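Local coordinates for protein eukaryotic initiation factor 4F subunit p150 (Saccharomyces cerevisiae, PDB 2VSO) that scaffolds assembly of the translation apparatus at the mRNA cap within eIF4F and, by contacting polyadenylate-binding protein, brings the two mRNA ends close together, at residues Leu30-Lys33 with Asp34-Glu37; Lys46-Leu49 with Glu50-Asp53. One frame throughout, in Å; residues are numbered along the deposited sequence.

How the interactions relate
Following the chain from its N terminus, interaction 1 (30-37) forms where an irregular approach turns into helix 33-45, and interaction 2 (46-53) forms where the chain leaves that helix and enters helix 52-64. Each closes one tight local turn. They stand in series, neither nested nor crossed, with centres about 22 Å apart and nearest atoms about 11 Å apart without touching. Interaction 1 starts the first helix after the unmodelled segment 13-27, on the surface. Interaction 2 turns the chain from the first helix to the second, packs against helix 93-106 and faces another protein chain, tying the start of the all-helical MIF4G domain to its partner.

Interaction 1 of 2, residues Leu30-Lys33 with Asp34-Glu37; sequences LLDK and DEVE
The carboxylate of D32 and the amide of E35 make the polar join: E35 N donates to D32 OD1 over 2.9 Å, close to the line of the C-O bond, with an N-H...O angle of 155°. With chi1 of 48°, CG of D32 sits between its own backbone N and carbonyl carbon, which turns OD1 back over the opening turn. D32 is thus the N-cap of helix 33-45, and its negative charge probably interacts well with the helix dipole. Backbone bonds carry the turn onward, V36 N to D32 O (3.0 Å) and E37 N to K33 O (2.9 Å); a second link from V36 N to K33 O is weak. Apolar contact flanks the cap: L31 CB meets V36 CG2 at 3.4 Å, the i to i+5 pairing of a hydrophobic staple, V36 being the buried member of the pair. L31 also crosses the extended side chain of E35 at about a right angle, CD2 lying 3.4 Å from E35 OE1. Charge is less well matched. E35 OE1 lies 3.4 Å from D32 OD1, the carboxylate planes 46° apart, a like-charge approach that solvent probably eases. K33 and E37 have opposite charges nearby, but K33 NZ remains 4.9 Å from E37 OE2.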
loop_
_atom_site.group_PDB
_atom_site.type_symbol
_atom_site.label_atom_id
_atom_site.label_comp_id
_atom_site.label_asym_id
_atom_site.label_seq_id
_atom_site.Cartn_x
_atom_site.Cartn_y
_atom_site.Cartn_z
ATOM N N LEU C 30 -28.125 -3.056 -28.290
ATOM C CA LEU C 30 -27.313 -1.921 -28.722
ATOM C C LEU C 30 -27.141 -0.922 -27.582
ATOM O O LEU C 30 -28.014 -0.798 -26.723
ATOM C CB LEU C 30 -27.974 -1.245 -29.926
ATOM C CG LEU C 30 -27.645 0.202 -30.308
ATOM C CD1 LEU C 30 -28.229 0.535 -31.697
ATOM C CD2 LEU C 30 -28.155 1.199 -29.275
ATOM N N LEU C 31 -26.025 -0.197 -27.587
ATOM C CA LEU C 31 -25.741 0.766 -26.528
ATOM C C LEU C 31 -25.188 2.084 -27.047
ATOM O O LEU C 31 -24.180 2.110 -27.749
ATOM C CB LEU C 31 -24.748 0.174 -25.526
ATOM C CG LEU C 31 -25.246 -1.120 -24.895
ATOM C CD1 LEU C 31 -24.091 -1.878 -24.268
ATOM C CD2 LEU C 31 -26.313 -0.788 -23.886
ATOM N N ASP C 32 -25.837 3.182 -26.676
ATOM C CA ASP C 32 -25.318 4.515 -26.980
ATOM C C ASP C 32 -24.072 4.821 -26.147
ATOM O O ASP C 32 -23.814 4.144 -25.157
ATOM C CB ASP C 32 -26.401 5.576 -26.748
ATOM C CG ASP C 32 -27.106 5.409 -25.413
ATOM O OD1 ASP C 32 -26.433 5.006 -24.442
ATOM O OD2 ASP C 32 -28.328 5.680 -25.335
ATOM N N LYS C 33 -23.302 5.829 -26.558
ATOM C CA LYS C 33 -22.088 6.251 -25.851
ATOM C C LYS C 33 -22.190 6.119 -24.336
ATOM O O LYS C 33 -21.421 5.383 -23.724
ATOM C CB LYS C 33 -21.732 7.700 -26.194
ATOM C CG LYS C 33 -21.029 7.874 -27.523
ATOM C CD LYS C 33 -20.596 9.320 -27.726
ATOM C CE LYS C 33 -19.673 9.779 -26.606
ATOM N NZ LYS C 33 -19.020 11.078 -26.934
ATOM N N ASP C 34 -23.136 6.845 -23.745
ATOM C CA ASP C 34 -23.346 6.853 -22.297
ATOM C C ASP C 34 -23.522 5.456 -21.727
ATOM O O ASP C 34 -22.824 5.072 -20.793
ATOM C CB ASP C 34 -24.581 7.679 -21.953
ATOM C CG ASP C 34 -24.631 8.077 -20.495
ATOM O OD1 ASP C 34 -25.618 7.725 -19.808
ATOM O OD2 ASP C 34 -23.678 8.750 -20.043
ATOM N N GLU C 35 -24.464 4.699 -22.279
ATOM C CA GLU C 35 -24.711 3.335 -21.820
ATOM C C GLU C 35 -23.469 2.450 -21.910
ATOM O O GLU C 35 -23.347 1.466 -21.170
ATOM C CB GLU C 35 -25.868 2.706 -22.600
ATOM C CG GLU C 35 -27.239 3.207 -22.171
ATOM C CD GLU C 35 -28.360 2.678 -23.043
ATOM O OE1 GLU C 35 -28.063 2.087 -24.102
ATOM O OE2 GLU C 35 -29.538 2.857 -22.670
ATOM N N VAL C 36 -22.554 2.806 -22.817
ATOM C CA VAL C 36 -21.302 2.066 -22.994
ATOM C C VAL C 36 -20.170 2.573 -22.088
ATOM O O VAL C 36 -19.206 1.858 -21.844
ATOM C CB VAL C 36 -20.823 2.066 -24.466
ATOM C CG1 VAL C 36 -19.293 1.945 -24.549
ATOM C CG2 VAL C 36 -21.487 0.939 -25.229
ATOM N N GLU C 37 -20.278 3.806 -21.602
ATOM C CA GLU C 37 -19.302 4.314 -20.648
ATOM C C GLU C 37 -19.687 3.890 -19.232
ATOM O O GLU C 37 -18.829 3.734 -18.360
ATOM C CB GLU C 37 -19.173 5.837 -20.736
ATOM C CG GLU C 37 -18.177 6.298 -21.779
ATOM C CD GLU C 37 -18.165 7.807 -21.950
ATOM O OE1 GLU C 37 -18.467 8.513 -20.961
ATOM O OE2 GLU C 37 -17.848 8.281 -23.071
#

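Interaction 2 of 2, residues Lys46-Leu49 with Glu50-Asp53; sequences KLTL and EMFD
E50 brings CB to 3.9 Å from T48 OG1; its chain extended beyond CG, it also packs on a polar side chain of another protein chain. As the second residue of a type I beta turn from L49 to F52, it carries the backbone round the corner. M51 supplies the main polar tie: its amide N donates to T48 OG1 at 3.2 Å, almost straight at 172°. The threonine presents this oxygen because, with chi1 at 67°, OG1 lies between the backbone N and the carbonyl carbon, facing the turn. OG1 is also hydrogen-bonded to a polar side chain of the other protein chain, so one hydroxyl serves both the fold and the interface. The CB of M51 approaches the same oxygen, while its end leads away from T48, and M51 also packs on a polar side chain of that chain. M51 is the N-cap residue of helix 52-64, and this bend links the first two helices of the MIF4G domain, a HEAT-repeat fold; this piece of eIF4G binds eIF4A, probably the partner here. F52 opens the helix. Its N closes the turn on L49 O through a weak bond of 3.4 Å, and its CB rests 3.3 Å from T48 O, an oxygen at the ring edge, near the ring plane. The side chains of F52 and L47 run side by side in the same direction, each with CG anti to its own backbone N (F52 chi1 -178°), and L47 CD1 meets F52 CD2 at 3.7 Å. Both press on M95 of helix 93-106.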
loop_
_atom_site.group_PDB
_atom_site.type_symbol
_atom_site.label_atom_id
_atom_site.label_comp_id
_atom_site.label_asym_id
_atom_site.label_seq_id
_atom_site.Cartn_x
_atom_site.Cartn_y
_atom_site.Cartn_z
ATOM N N LYS C 46 -14.915 -3.511 -11.352
ATOM C CA LYS C 46 -15.119 -4.851 -10.804
ATOM C C LYS C 46 -13.989 -5.801 -11.173
ATOM O O LYS C 46 -13.925 -6.919 -10.666
ATOM C CB LYS C 46 -16.427 -5.451 -11.326
ATOM C CG LYS C 46 -17.646 -4.694 -10.971
ATOM C CD LYS C 46 -18.894 -5.415 -11.462
ATOM C CE LYS C 46 -20.127 -4.854 -10.779
ATOM N NZ LYS C 46 -21.363 -5.419 -11.336
ATOM N N LEU C 47 -13.114 -5.367 -12.069
ATOM C CA LEU C 47 -12.051 -6.237 -12.552
ATOM C C LEU C 47 -11.064 -6.585 -11.447
ATOM O O LEU C 47 -10.298 -5.737 -10.989
ATOM C CB LEU C 47 -11.309 -5.609 -13.732
ATOM C CG LEU C 47 -10.326 -6.586 -14.380
ATOM C CD1 LEU C 47 -11.072 -7.704 -15.091
ATOM C CD2 LEU C 47 -9.377 -5.876 -15.337
ATOM N N THR C 48 -11.096 -7.837 -11.011
ATOM C CA THR C 48 -10.077 -8.349 -10.103
ATOM C C THR C 48 -9.533 -9.656 -10.653
ATOM O O THR C 48 -10.036 -10.191 -11.641
ATOM C CB THR C 48 -10.630 -8.589 -8.703
ATOM O OG1 THR C 48 -11.586 -9.654 -8.741
ATOM C CG2 THR C 48 -11.298 -7.333 -8.191
ATOM N N LEU C 49 -8.503 -10.175 -10.013
ATOM C CA LEU C 49 -7.945 -11.435 -10.449
ATOM C C LEU C 49 -8.996 -12.525 -10.288
ATOM O O LEU C 49 -9.222 -13.327 -11.191
ATOM C CB LEU C 49 -6.705 -11.769 -9.635
ATOM C CG LEU C 49 -5.966 -13.003 -10.136
ATOM C CD1 LEU C 49 -5.795 -12.932 -11.649
ATOM C CD2 LEU C 49 -4.625 -13.140 -9.428
ATOM N N GLU C 50 -9.641 -12.544 -9.133
ATOM C CA GLU C 50 -10.669 -13.534 -8.853
ATOM C C GLU C 50 -11.771 -13.530 -9.926
ATOM O O GLU C 50 -12.039 -14.561 -10.542
ATOM C CB GLU C 50 -11.260 -13.294 -7.460
ATOM C CG GLU C 50 -12.337 -14.283 -7.047
ATOM C CD GLU C 50 -12.880 -14.021 -5.645
ATOM O OE1 GLU C 50 -14.105 -14.154 -5.443
ATOM O OE2 GLU C 50 -12.084 -13.676 -4.746
ATOM N N MET C 51 -12.390 -12.369 -10.155
ATOM C CA MET C 51 -13.541 -12.253 -11.056
ATOM C C MET C 51 -13.165 -11.960 -12.512
ATOM O O MET C 51 -13.963 -11.420 -13.277
ATOM C CB MET C 51 -14.491 -11.157 -10.563
ATOM C CG MET C 51 -15.230 -11.509 -9.291
ATOM S SD MET C 51 -15.981 -13.154 -9.401
ATOM C CE MET C 51 -17.019 -12.947 -10.853
ATOM N N PHE C 52 -11.960 -12.334 -12.900
ATOM C CA PHE C 52 -11.421 -11.885 -14.166
ATOM C C PHE C 52 -12.134 -12.472 -15.373
ATOM O O PHE C 52 -12.626 -11.736 -16.228
ATOM C CB PHE C 52 -9.922 -12.180 -14.256
ATOM C CG PHE C 52 -9.284 -11.687 -15.529
ATOM C CD1 PHE C 52 -9.285 -12.473 -16.669
ATOM C CD2 PHE C 52 -8.695 -10.438 -15.584
ATOM C CE1 PHE C 52 -8.702 -12.020 -17.846
ATOM C CE2 PHE C 52 -8.111 -9.985 -16.743
ATOM C CZ PHE C 52 -8.119 -10.777 -17.883
ATOM N N ASP C 53 -12.171 -13.796 -15.468
ATOM C CA ASP C 53 -12.753 -14.422 -16.647
ATOM C C ASP C 53 -14.214 -14.019 -16.830
ATOM O O ASP C 53 -14.652 -13.733 -17.946
ATOM C CB ASP C 53 -12.595 -15.937 -16.588
ATOM C CG ASP C 53 -11.143 -16.370 -16.678
ATOM O OD1 ASP C 53 -10.452 -15.929 -17.624
ATOM O OD2 ASP C 53 -10.698 -17.150 -15.804
#